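Local atomic coordinates of B12-binding domain-containing protein (Kitasatospora setae, PDB entry 6WTF), a protein that probably transfers a methyl group to C2 of tryptophan, using cobalamin, S-adenosyl-L-methionine and a [4Fe-4S] cluster. Residues A[233-238]-A[412-417]; A[221-226]-A[272-277]; A[37-42]-A[50-55]. One frame throughout, in Å; residues are numbered along the deposited sequence.

Contact 1: A[233-238]-A[412-417]. With SA8 (S-5'-azamethionine-5'-deoxyadenosine), chain E; SF4 (iron/sulfur cluster), chain C.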
loop_
_atom_site.group_PDB
_atom_site.type_symbol
_atom_site.label_atom_id
_atom_site.label_comp_id
_atom_site.label_asym_id
_atom_site.label_seq_id
_atom_site.Cartn_x
_atom_site.Cartn_y
_atom_site.Cartn_z
ATOM N N HIS A 233 -7.572 7.133 -9.690
ATOM C CA HIS A 233 -7.879 6.796 -8.309
ATOM C C HIS A 233 -6.639 6.575 -7.448
ATOM O O HIS A 233 -6.756 6.540 -6.219
ATOM C CB HIS A 233 -8.728 5.519 -8.264
ATOM C CG HIS A 233 -7.961 4.282 -8.622
ATOM N ND1 HIS A 233 -7.731 3.897 -9.927
ATOM C CD2 HIS A 233 -7.351 3.356 -7.843
ATOM C CE1 HIS A 233 -7.023 2.780 -9.935
ATOM N NE2 HIS A 233 -6.779 2.431 -8.684
ATOM N N CYS A 234 -5.465 6.427 -8.053
ATOM C CA CYS A 234 -4.332 5.766 -7.416
ATOM C C CYS A 234 -3.274 6.772 -6.988
ATOM O O CYS A 234 -2.835 7.599 -7.792
ATOM C CB CYS A 234 -3.714 4.738 -8.362
ATOM S SG CYS A 234 -2.617 3.571 -7.551
ATOM N N VAL A 235 -2.832 6.662 -5.730
ATOM C CA VAL A 235 -1.789 7.538 -5.196
ATOM C C VAL A 235 -0.386 7.143 -5.620
ATOM O O VAL A 235 0.540 7.949 -5.466
ATOM C CB VAL A 235 -1.799 7.570 -3.653
ATOM C CG1 VAL A 235 -3.146 8.033 -3.127
ATOM C CG2 VAL A 235 -1.452 6.191 -3.085
ATOM N N GLU A 236 -0.195 5.934 -6.151
ATOM C CA GLU A 236 1.148 5.371 -6.280
ATOM C C GLU A 236 2.033 6.084 -7.304
ATOM O O GLU A 236 3.226 6.265 -7.031
ATOM C CB GLU A 236 1.087 3.871 -6.604
ATOM C CG GLU A 236 0.359 3.060 -5.552
ATOM C CD GLU A 236 0.564 1.565 -5.704
ATOM O OE1 GLU A 236 1.623 1.140 -6.215
ATOM O OE2 GLU A 236 -0.343 0.804 -5.317
ATOM N N PRO A 237 1.534 6.475 -8.485
ATOM C CA PRO A 237 2.422 7.191 -9.421
ATOM C C PRO A 237 3.101 8.396 -8.796
ATOM O O PRO A 237 4.300 8.611 -9.006
ATOM C CB PRO A 237 1.481 7.596 -10.561
ATOM C CG PRO A 237 0.420 6.594 -10.532
ATOM C CD PRO A 237 0.217 6.213 -9.095
ATOM N N ASP A 238 2.377 9.169 -7.995
ATOM C CA ASP A 238 3.009 10.300 -7.330
ATOM C C ASP A 238 3.834 9.847 -6.128
ATOM O O ASP A 238 5.030 10.142 -6.033
ATOM C CB ASP A 238 1.949 11.313 -6.903
ATOM C CG ASP A 238 2.494 12.343 -5.946
ATOM O OD1 ASP A 238 3.259 13.218 -6.407
ATOM O OD2 ASP A 238 2.155 12.277 -4.743
ATOM N N ARG A 412 -11.815 7.021 -2.062
ATOM C CA ARG A 412 -11.144 7.953 -1.167
ATOM C C ARG A 412 -10.300 8.926 -1.983
ATOM O O ARG A 412 -9.522 8.512 -2.847
ATOM C CB ARG A 412 -10.275 7.199 -0.162
ATOM C CG ARG A 412 -11.050 6.668 1.032
ATOM C CD ARG A 412 -11.065 7.700 2.143
ATOM N NE ARG A 412 -9.721 7.948 2.651
ATOM C CZ ARG A 412 -9.101 9.121 2.582
ATOM N NH1 ARG A 412 -9.705 10.170 2.027
ATOM N NH2 ARG A 412 -7.877 9.247 3.069
ATOM N N LEU A 413 -10.454 10.218 -1.710
ATOM C CA LEU A 413 -9.752 11.250 -2.463
ATOM C C LEU A 413 -8.432 11.606 -1.793
ATOM O O LEU A 413 -8.329 11.615 -0.565
ATOM C CB LEU A 413 -10.618 12.499 -2.599
ATOM C CG LEU A 413 -11.878 12.325 -3.448
ATOM C CD1 LEU A 413 -12.614 13.641 -3.534
ATOM C CD2 LEU A 413 -11.530 11.801 -4.832
ATOM N N PHE A 414 -7.422 11.879 -2.616
ATOM C CA PHE A 414 -6.079 12.220 -2.172
ATOM C C PHE A 414 -5.548 13.353 -3.036
ATOM O O PHE A 414 -5.917 13.462 -4.212
ATOM C CB PHE A 414 -5.135 11.009 -2.251
ATOM C CG PHE A 414 -5.357 10.006 -1.160
ATOM C CD1 PHE A 414 -6.222 8.937 -1.345
ATOM C CD2 PHE A 414 -4.705 10.131 0.050
ATOM C CE1 PHE A 414 -6.430 8.009 -0.332
ATOM C CE2 PHE A 414 -4.902 9.211 1.065
ATOM C CZ PHE A 414 -5.769 8.152 0.877
ATOM N N PRO A 415 -4.666 14.197 -2.491
ATOM C CA PRO A 415 -4.280 15.420 -3.214
ATOM C C PRO A 415 -3.599 15.171 -4.547
ATOM O O PRO A 415 -3.750 15.986 -5.466
ATOM C CB PRO A 415 -3.341 16.131 -2.227
ATOM C CG PRO A 415 -2.876 15.079 -1.303
ATOM C CD PRO A 415 -4.020 14.120 -1.169
ATOM N N TYR A 416 -2.856 14.079 -4.696
ATOM C CA TYR A 416 -2.121 13.835 -5.930
ATOM C C TYR A 416 -2.640 12.615 -6.690
ATOM O O TYR A 416 -1.868 11.892 -7.323
ATOM C CB TYR A 416 -0.628 13.720 -5.639
ATOM C CG TYR A 416 -0.120 14.906 -4.868
ATOM C CD1 TYR A 416 -0.120 16.176 -5.437
ATOM C CD2 TYR A 416 0.344 14.769 -3.567
ATOM C CE1 TYR A 416 0.333 17.276 -4.738
ATOM C CE2 TYR A 416 0.802 15.865 -2.857
ATOM C CZ TYR A 416 0.794 17.116 -3.449
ATOM O OH TYR A 416 1.247 18.209 -2.753
ATOM N N THR A 417 -3.946 12.373 -6.626
ATOM C CA THR A 417 -4.578 11.517 -7.616
ATOM C C THR A 417 -5.352 12.374 -8.614
ATOM O O THR A 417 -5.874 13.433 -8.253
ATOM C CB THR A 417 -5.533 10.515 -6.955
ATOM O OG1 THR A 417 -6.694 11.198 -6.468
ATOM C CG2 THR A 417 -4.843 9.809 -5.785
HETATM N N SA8 E . -0.819 -1.513 -6.624
HETATM C CA SA8 E . -2.286 -1.430 -6.512
HETATM C C SA8 E . -2.690 -1.184 -5.063
HETATM O O SA8 E . -3.751 -0.446 -4.964
HETATM O OXT SA8 E . -2.072 -1.635 -4.111
HETATM C CB SA8 E . -2.990 -2.713 -7.059
HETATM C CG SA8 E . -4.396 -2.425 -7.569
HETATM N ND SA8 E . -5.385 -2.246 -6.504
HETATM C CE SA8 E . -5.478 -3.453 -5.675
HETATM C "C5'" SA8 E . -6.668 -1.788 -7.028
HETATM C "C4'" SA8 E . -7.737 -1.654 -5.959
HETATM O "O4'" SA8 E . -7.261 -0.807 -4.893
HETATM C "C3'" SA8 E . -8.990 -0.946 -6.452
HETATM O "O3'" SA8 E . -9.851 -1.842 -7.146
HETATM C "C2'" SA8 E . -9.608 -0.453 -5.140
HETATM O "O2'" SA8 E . -10.385 -1.472 -4.521
HETATM C "C1'" SA8 E . -8.361 -0.141 -4.293
HETATM N N9 SA8 E . -8.044 1.281 -4.189
HETATM C C8 SA8 E . -6.900 1.911 -4.606
HETATM N N7 SA8 E . -6.900 3.207 -4.404
HETATM C C5 SA8 E . -8.131 3.448 -3.810
HETATM C C6 SA8 E . -8.747 4.625 -3.339
HETATM N N6 SA8 E . -8.205 5.845 -3.442
HETATM N N1 SA8 E . -9.967 4.509 -2.767
HETATM C C2 SA8 E . -10.530 3.300 -2.691
HETATM N N3 SA8 E . -10.052 2.126 -3.113
HETATM C C4 SA8 E . -8.842 2.267 -3.666
HETATM FE FE1 SF4 C . -2.936 2.162 -12.160
HETATM FE FE2 SF4 C . -0.288 2.038 -11.462
HETATM FE FE3 SF4 C . -2.000 0.044 -10.710
HETATM FE FE4 SF4 C . -2.180 2.507 -9.546
HETATM S S1 SF4 C . -0.425 1.066 -9.410
HETATM S S2 SF4 C . -3.904 1.218 -10.319
HETATM S S3 SF4 C . -1.653 3.851 -11.304
HETATM S S4 SF4 C . -1.422 0.615 -12.842
HETATM O O HOH W 1 -8.158 9.089 -5.392
HETATM O O HOH W 2 -0.785 9.311 -8.267
#
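Val235 meets Phe414 and Thr417 where the turn that carries the last cluster cysteine, Cys234, passes the loop that follows strand 404-412. From CB, Val235 sends CG1 across the gap, placed beside its own backbone N (chi1 -58°). That methyl lies over one face of the Phe414 ring, 4.0 Å from CG1 to the ring centroid, as a CH-pi contact, and its other neighbour is Thr417 CG2, at 3.6 Å from Val235 CG1. The two beta-branched side chains run alongside one another. Asp238 sets its carboxylate against the CB of Tyr416, although its charge is paired with Lys126. No direct hydrogen bond joins the segments; two waters do so instead. One donates to His233 O and Arg412 O and accepts from Thr417 OG1, whose hydroxyl also caps helix 418-427 at Gly420. The other links Cys234 O, Asp238 N and Tyr416 O. The hydrogen bonds to the adenine of the bound S-adenosylmethionine analogue come from backbone: Arg412 N donates to N1, and N6 donates to Arg412 O at 3.0 Å and weakly to His233 O. Cys234 SG binds the iron FE4 at 2.3 Å in this cluster-and-cofactor site of a radical SAM core.

Contact 2: A[221-226]-A[272-277]; sequences ILTKNG and SEFNLS. With SF4 (iron/sulfur cluster), chain C; SA8 (S-5'-azamethionine-5'-deoxyadenosine), chain E.
The radical SAM cofactor site, with its [4Fe-4S] cluster and bound S-adenosylmethionine analogue, is lined by the loop 272-277, and Lys224 reaches into that loop from the segment 221-226. The lysine chain runs almost extended until a last bend at chi4 (61°), which turns the ammonium group among backbone carbonyls. NZ of Lys224 donates to Leu276 O at 2.6 Å and to Phe274 O at 3.2 Å. The first carbonyl is approached at a tilt of 27° from its plane, whereas the second is met from well above its plane. Two carbonyls two residues apart are thus gripped by one charge, which probably helps hold the curve of the loop just before helix 278-294. In the partial TIM barrel of radical SAM enzymes this loop follows the second parallel strand, here 266-269, next to strand 219-221. Its Glu273 bends at chi2 (-72°), and OE2 binds the iron FE3 of the cluster at 2.1 Å, a carboxylate ligand beside the three cysteines. Ser272 O accepts a hydrogen bond from the amino N of the analogue at 2.7 Å. Nearer the cysteines the segments are joined through water. One water donates to Lys224 O and Gly226 O while accepting from Ser272 N, and a second accepts from Gly226 N and donates to Ser272 OG, a hydroxyl also hydrogen-bonded to Glu236. Farther from the cluster, Thr223 turns its methyl CG2 to CE1 of Phe274 at 4.0 Å, the two side chains crossing at about a right angle, while its hydroxyl bonds Asp271.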
loop_
_atom_site.group_PDB
_atom_site.type_symbol
_atom_site.label_atom_id
_atom_site.label_comp_id
_atom_site.label_asym_id
_atom_site.label_seq_id
_atom_site.Cartn_x
_atom_site.Cartn_y
_atom_site.Cartn_z
ATOM N N ILE A 221 8.408 -9.036 -1.326
ATOM C CA ILE A 221 9.576 -8.846 -2.181
ATOM C C ILE A 221 9.279 -7.742 -3.180
ATOM O O ILE A 221 8.212 -7.715 -3.803
ATOM C CB ILE A 221 10.001 -10.141 -2.908
ATOM C CG1 ILE A 221 11.245 -9.887 -3.760
ATOM C CG2 ILE A 221 8.871 -10.722 -3.748
ATOM C CD1 ILE A 221 12.446 -9.480 -2.951
ATOM N N LEU A 222 10.233 -6.827 -3.319
ATOM C CA LEU A 222 10.150 -5.719 -4.257
ATOM C C LEU A 222 11.056 -6.010 -5.444
ATOM O O LEU A 222 12.238 -6.320 -5.266
ATOM C CB LEU A 222 10.575 -4.416 -3.582
ATOM C CG LEU A 222 10.701 -3.191 -4.487
ATOM C CD1 LEU A 222 9.334 -2.780 -4.984
ATOM C CD2 LEU A 222 11.383 -2.042 -3.736
ATOM N N THR A 223 10.506 -5.911 -6.649
ATOM C CA THR A 223 11.319 -6.046 -7.849
ATOM C C THR A 223 11.562 -4.728 -8.563
ATOM O O THR A 223 12.568 -4.598 -9.263
ATOM C CB THR A 223 10.668 -7.026 -8.830
ATOM O OG1 THR A 223 9.766 -6.313 -9.681
ATOM C CG2 THR A 223 9.893 -8.090 -8.066
ATOM N N LYS A 224 10.675 -3.749 -8.396
ATOM C CA LYS A 224 10.833 -2.460 -9.050
ATOM C C LYS A 224 9.944 -1.434 -8.365
ATOM O O LYS A 224 8.819 -1.741 -7.961
ATOM C CB LYS A 224 10.497 -2.547 -10.546
ATOM C CG LYS A 224 9.125 -3.161 -10.861
ATOM C CD LYS A 224 9.132 -3.833 -12.238
ATOM C CE LYS A 224 7.991 -4.845 -12.408
ATOM N NZ LYS A 224 6.638 -4.216 -12.283
ATOM N N ASN A 225 10.453 -0.218 -8.255
ATOM C CA ASN A 225 9.723 0.895 -7.671
ATOM C C ASN A 225 9.075 1.731 -8.767
ATOM O O ASN A 225 9.660 1.929 -9.834
ATOM C CB ASN A 225 10.655 1.777 -6.840
ATOM C CG ASN A 225 9.952 2.986 -6.280
ATOM O OD1 ASN A 225 9.213 2.880 -5.302
ATOM N ND2 ASN A 225 10.160 4.143 -6.907
ATOM N N GLY A 226 7.868 2.219 -8.492
ATOM C CA GLY A 226 7.207 3.193 -9.336
ATOM C C GLY A 226 6.116 2.586 -10.203
ATOM O O GLY A 226 5.954 1.368 -10.313
ATOM N N SER A 272 4.148 -1.825 -7.700
ATOM C CA SER A 272 2.863 -1.226 -8.040
ATOM C C SER A 272 2.021 -2.200 -8.852
ATOM O O SER A 272 0.862 -2.467 -8.517
ATOM C CB SER A 272 3.077 0.083 -8.801
ATOM O OG SER A 272 3.545 1.092 -7.930
ATOM N N GLU A 273 2.603 -2.760 -9.910
ATOM C CA GLU A 273 1.984 -3.822 -10.700
ATOM C C GLU A 273 3.097 -4.731 -11.190
ATOM O O GLU A 273 4.027 -4.262 -11.850
ATOM C CB GLU A 273 1.192 -3.264 -11.891
ATOM C CG GLU A 273 0.151 -2.220 -11.553
ATOM C CD GLU A 273 -1.063 -2.787 -10.856
ATOM O OE1 GLU A 273 -1.217 -4.024 -10.806
ATOM O OE2 GLU A 273 -1.872 -1.989 -10.354
ATOM N N PHE A 274 3.017 -6.020 -10.869
ATOM C CA PHE A 274 4.114 -6.915 -11.227
ATOM C C PHE A 274 4.284 -7.010 -12.740
ATOM O O PHE A 274 5.412 -6.994 -13.245
ATOM C CB PHE A 274 3.899 -8.302 -10.623
ATOM C CG PHE A 274 5.049 -9.236 -10.856
ATOM C CD1 PHE A 274 6.339 -8.856 -10.521
ATOM C CD2 PHE A 274 4.848 -10.489 -11.409
ATOM C CE1 PHE A 274 7.408 -9.710 -10.733
ATOM C CE2 PHE A 274 5.908 -11.343 -11.623
ATOM C CZ PHE A 274 7.190 -10.954 -11.284
ATOM N N ASN A 275 3.177 -7.088 -13.483
ATOM C CA ASN A 275 3.269 -7.355 -14.913
ATOM C C ASN A 275 3.523 -6.107 -15.747
ATOM O O ASN A 275 3.718 -6.233 -16.961
ATOM C CB ASN A 275 2.000 -8.055 -15.413
ATOM C CG ASN A 275 0.759 -7.204 -15.254
ATOM O OD1 ASN A 275 0.611 -6.481 -14.271
ATOM N ND2 ASN A 275 -0.143 -7.288 -16.223
ATOM N N LEU A 276 3.517 -4.918 -15.141
ATOM C CA LEU A 276 3.988 -3.720 -15.827
ATOM C C LEU A 276 5.510 -3.678 -15.815
ATOM O O LEU A 276 6.154 -4.175 -14.888
ATOM C CB LEU A 276 3.415 -2.450 -15.196
ATOM C CG LEU A 276 1.901 -2.295 -15.326
ATOM C CD1 LEU A 276 1.455 -0.946 -14.783
ATOM C CD2 LEU A 276 1.457 -2.487 -16.780
ATOM N N SER A 277 6.081 -3.077 -16.860
ATOM C CA SER A 277 7.493 -3.237 -17.193
ATOM C C SER A 277 7.794 -4.730 -17.357
ATOM O O SER A 277 8.551 -5.346 -16.602
ATOM C CB SER A 277 8.387 -2.572 -16.136
ATOM O OG SER A 277 9.736 -2.515 -16.562
HETATM FE FE1 SF4 C . -2.936 2.162 -12.160
HETATM FE FE2 SF4 C . -0.288 2.038 -11.462
HETATM FE FE3 SF4 C . -2.000 0.044 -10.710
HETATM FE FE4 SF4 C . -2.180 2.507 -9.546
HETATM S S1 SF4 C . -0.425 1.066 -9.410
HETATM S S2 SF4 C . -3.904 1.218 -10.319
HETATM S S3 SF4 C . -1.653 3.851 -11.304
HETATM S S4 SF4 C . -1.422 0.615 -12.842
HETATM N N SA8 E . -0.819 -1.513 -6.624
HETATM C CA SA8 E . -2.286 -1.430 -6.512
HETATM C C SA8 E . -2.690 -1.184 -5.063
HETATM O O SA8 E . -3.751 -0.446 -4.964
HETATM O OXT SA8 E . -2.072 -1.635 -4.111
HETATM C CB SA8 E . -2.990 -2.713 -7.059
HETATM C CG SA8 E . -4.396 -2.425 -7.569
HETATM N ND SA8 E . -5.385 -2.246 -6.504
HETATM C CE SA8 E . -5.478 -3.453 -5.675
HETATM C "C5'" SA8 E . -6.668 -1.788 -7.028
HETATM C "C4'" SA8 E . -7.737 -1.654 -5.959
HETATM O "O4'" SA8 E . -7.261 -0.807 -4.893
HETATM C "C3'" SA8 E . -8.990 -0.946 -6.452
HETATM O "O3'" SA8 E . -9.851 -1.842 -7.146
HETATM C "C2'" SA8 E . -9.608 -0.453 -5.140
HETATM O "O2'" SA8 E . -10.385 -1.472 -4.521
HETATM C "C1'" SA8 E . -8.361 -0.141 -4.293
HETATM N N9 SA8 E . -8.044 1.281 -4.189
HETATM C C8 SA8 E . -6.900 1.911 -4.606
HETATM N N7 SA8 E . -6.900 3.207 -4.404
HETATM C C5 SA8 E . -8.131 3.448 -3.810
HETATM C C6 SA8 E . -8.747 4.625 -3.339
HETATM N N6 SA8 E . -8.205 5.845 -3.442
HETATM N N1 SA8 E . -9.967 4.509 -2.767
HETATM C C2 SA8 E . -10.530 3.300 -2.691
HETATM N N3 SA8 E . -10.052 2.126 -3.113
HETATM C C4 SA8 E . -8.842 2.267 -3.666
HETATM O O HOH W 3 6.250 -1.053 -9.139
HETATM O O HOH W 4 6.033 1.289 -6.910
#

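Contact 3: A[37-42]-A[50-55]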
loop_
_atom_site.group_PDB
_atom_site.type_symbol
_atom_site.label_atom_id
_atom_site.label_comp_id
_atom_site.label_asym_id
_atom_site.label_seq_id
_atom_site.Cartn_x
_atom_site.Cartn_y
_atom_site.Cartn_z
ATOM N N GLU A 37 18.791 0.496 14.779
ATOM C CA GLU A 37 17.936 -0.273 15.671
ATOM C C GLU A 37 16.480 -0.003 15.316
ATOM O O GLU A 37 16.096 1.142 15.061
ATOM C CB GLU A 37 18.213 0.065 17.142
ATOM C CG GLU A 37 19.572 -0.448 17.631
ATOM C CD GLU A 37 19.859 -0.115 19.085
ATOM O OE1 GLU A 37 19.334 0.897 19.583
ATOM O OE2 GLU A 37 20.614 -0.871 19.733
ATOM N N VAL A 38 15.680 -1.064 15.282
ATOM C CA VAL A 38 14.269 -0.988 14.922
ATOM C C VAL A 38 13.438 -1.243 16.172
ATOM O O VAL A 38 13.663 -2.231 16.884
ATOM C CB VAL A 38 13.912 -2.001 13.817
ATOM C CG1 VAL A 38 12.432 -1.916 13.470
ATOM C CG2 VAL A 38 14.766 -1.777 12.580
ATOM N N LEU A 39 12.489 -0.347 16.444
ATOM C CA LEU A 39 11.437 -0.577 17.432
ATOM C C LEU A 39 10.150 -0.848 16.666
ATOM O O LEU A 39 9.617 0.047 15.998
ATOM C CB LEU A 39 11.267 0.614 18.372
ATOM C CG LEU A 39 12.347 0.828 19.430
ATOM C CD1 LEU A 39 11.985 2.023 20.300
ATOM C CD2 LEU A 39 12.542 -0.423 20.272
ATOM N N ASP A 40 9.657 -2.075 16.755
ATOM C CA ASP A 40 8.474 -2.507 16.020
ATOM C C ASP A 40 7.322 -2.615 17.010
ATOM O O ASP A 40 7.331 -3.481 17.891
ATOM C CB ASP A 40 8.737 -3.836 15.316
ATOM C CG ASP A 40 7.665 -4.191 14.309
ATOM O OD1 ASP A 40 6.691 -3.420 14.138
ATOM O OD2 ASP A 40 7.806 -5.255 13.678
ATOM N N LEU A 41 6.334 -1.738 16.864
ATOM C CA LEU A 41 5.223 -1.674 17.802
ATOM C C LEU A 41 4.022 -2.510 17.374
ATOM O O LEU A 41 3.012 -2.514 18.086
ATOM C CB LEU A 41 4.798 -0.216 18.004
ATOM C CG LEU A 41 5.923 0.755 18.378
ATOM C CD1 LEU A 41 5.383 2.179 18.524
ATOM C CD2 LEU A 41 6.661 0.306 19.653
ATOM N N THR A 42 4.107 -3.215 16.239
ATOM C CA THR A 42 2.976 -4.000 15.748
ATOM C C THR A 42 2.529 -5.041 16.769
ATOM O O THR A 42 1.329 -5.287 16.932
ATOM C CB THR A 42 3.339 -4.670 14.421
ATOM O OG1 THR A 42 3.821 -3.680 13.505
ATOM C CG2 THR A 42 2.124 -5.367 13.808
ATOM N N THR A 50 5.601 1.667 27.003
ATOM C CA THR A 50 6.654 0.967 27.735
ATOM C C THR A 50 7.840 0.656 26.833
ATOM O O THR A 50 8.996 0.845 27.228
ATOM C CB THR A 50 6.092 -0.317 28.339
ATOM O OG1 THR A 50 5.054 0.015 29.269
ATOM C CG2 THR A 50 7.186 -1.110 29.047
ATOM N N CYS A 51 7.572 0.182 25.613
ATOM C CA CYS A 51 8.648 -0.075 24.661
ATOM C C CYS A 51 9.456 1.188 24.388
ATOM O O CYS A 51 10.691 1.142 24.315
ATOM C CB CYS A 51 8.071 -0.633 23.358
ATOM S SG CYS A 51 9.290 -0.904 22.043
ATOM N N LEU A 52 8.781 2.333 24.248
ATOM C CA LEU A 52 9.495 3.584 24.017
ATOM C C LEU A 52 10.253 4.026 25.265
ATOM O O LEU A 52 11.430 4.395 25.185
ATOM C CB LEU A 52 8.523 4.676 23.574
ATOM C CG LEU A 52 7.811 4.547 22.223
ATOM C CD1 LEU A 52 7.160 5.870 21.870
ATOM C CD2 LEU A 52 8.756 4.100 21.121
ATOM N N HIS A 53 9.588 4.002 26.427
ATOM C CA HIS A 53 10.231 4.416 27.675
ATOM C C HIS A 53 11.543 3.675 27.896
ATOM O O HIS A 53 12.573 4.285 28.201
ATOM C CB HIS A 53 9.303 4.172 28.866
ATOM C CG HIS A 53 8.086 5.039 28.883
ATOM N ND1 HIS A 53 6.926 4.675 29.533
ATOM C CD2 HIS A 53 7.845 6.252 28.331
ATOM C CE1 HIS A 53 6.024 5.628 29.384
ATOM N NE2 HIS A 53 6.554 6.593 28.654
ATOM N N GLU A 54 11.518 2.347 27.748
ATOM C CA GLU A 54 12.721 1.559 27.986
ATOM C C GLU A 54 13.806 1.870 26.965
ATOM O O GLU A 54 14.973 2.028 27.333
ATOM C CB GLU A 54 12.387 0.069 28.002
ATOM C CG GLU A 54 11.595 -0.321 29.225
ATOM C CD GLU A 54 12.464 -0.309 30.476
ATOM O OE1 GLU A 54 11.948 0.023 31.567
ATOM O OE2 GLU A 54 13.682 -0.581 30.356
ATOM N N TYR A 55 13.451 1.974 25.684
ATOM C CA TYR A 55 14.479 2.188 24.672
ATOM C C TYR A 55 15.209 3.508 24.896
ATOM O O TYR A 55 16.444 3.547 24.954
ATOM C CB TYR A 55 13.881 2.149 23.266
ATOM C CG TYR A 55 14.942 2.405 22.218
ATOM C CD1 TYR A 55 15.714 1.364 21.720
ATOM C CD2 TYR A 55 15.210 3.692 21.765
ATOM C CE1 TYR A 55 16.701 1.591 20.786
ATOM C CE2 TYR A 55 16.199 3.930 20.832
ATOM C CZ TYR A 55 16.941 2.877 20.343
ATOM O OH TYR A 55 17.930 3.112 19.414
#
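Strand 37-40 and helix 50-55 run nearly antiparallel, their N-to-C directions 155° apart and their axes approaching to 9.8 Å; the backbones come nearest at Leu39 and Cys51. Such spacing is that of a helix laid on a sheet, with side chains filling the interval. Leu39 is the central residue. Its CD1 lies 3.5 Å from CB of Tyr55 and also meets CD2 of Leu52, while its other branch, CD2, touches SG of Cys51 at 3.7 Å. CG of Leu39 sits over one face of the Tyr55 ring. Cys51 directs SG anti to its backbone N (chi1 176°), and the sulfur thereby touches two leucine methyls, CD2 of Leu39 and CD2 of Leu41, the latter 3.8 Å from SG. On the sheet side Leu6 and Val8 of strand 4-9 continue the apolar layer, and Ile89 and Ile93 of helix 83-96 close it beside the helix. This is the edge of the Rossmann-like B12-binding domain, where strand 35-40 is the outermost of the parallel strands and the following helix 48-58 packs against it. At one end the packing turns polar. Tyr55 OH donates to Glu37 OE1 at 2.6 Å, meeting that oxygen nearly along its C-O axis, with the carboxylate plane turned 67° from the ring. The same OE1 forms a salt bridge with Arg59, so a phenol and a guanidinium share one buried oxygen, a pairing that would probably keep Glu37 ionised and restrain the rotation of the Tyr55 hydroxyl.

Contacts 1 and 2 are two sides of one site. Their centres lie 18 Å apart, yet they touch directly through Glu236 OE1 and Ser272 OG, 2.6 Å apart in a probable hydrogen bond, and both reach the same cluster and the same S-adenosylmethionine analogue. Contact 1 supplies a cysteine ligand and holds the adenine; contact 2 supplies the carboxylate ligand, and Glu236 OE2 and Ser272 O both accept from the amino N of the analogue. Their segments alternate along the chain. Contact 3 belongs to the B12-binding domain, with its centre 31 to 32 Å from the other two and Leu39 about 12 Å, side chain to cobalamin, from the cofactor that lies between the domains.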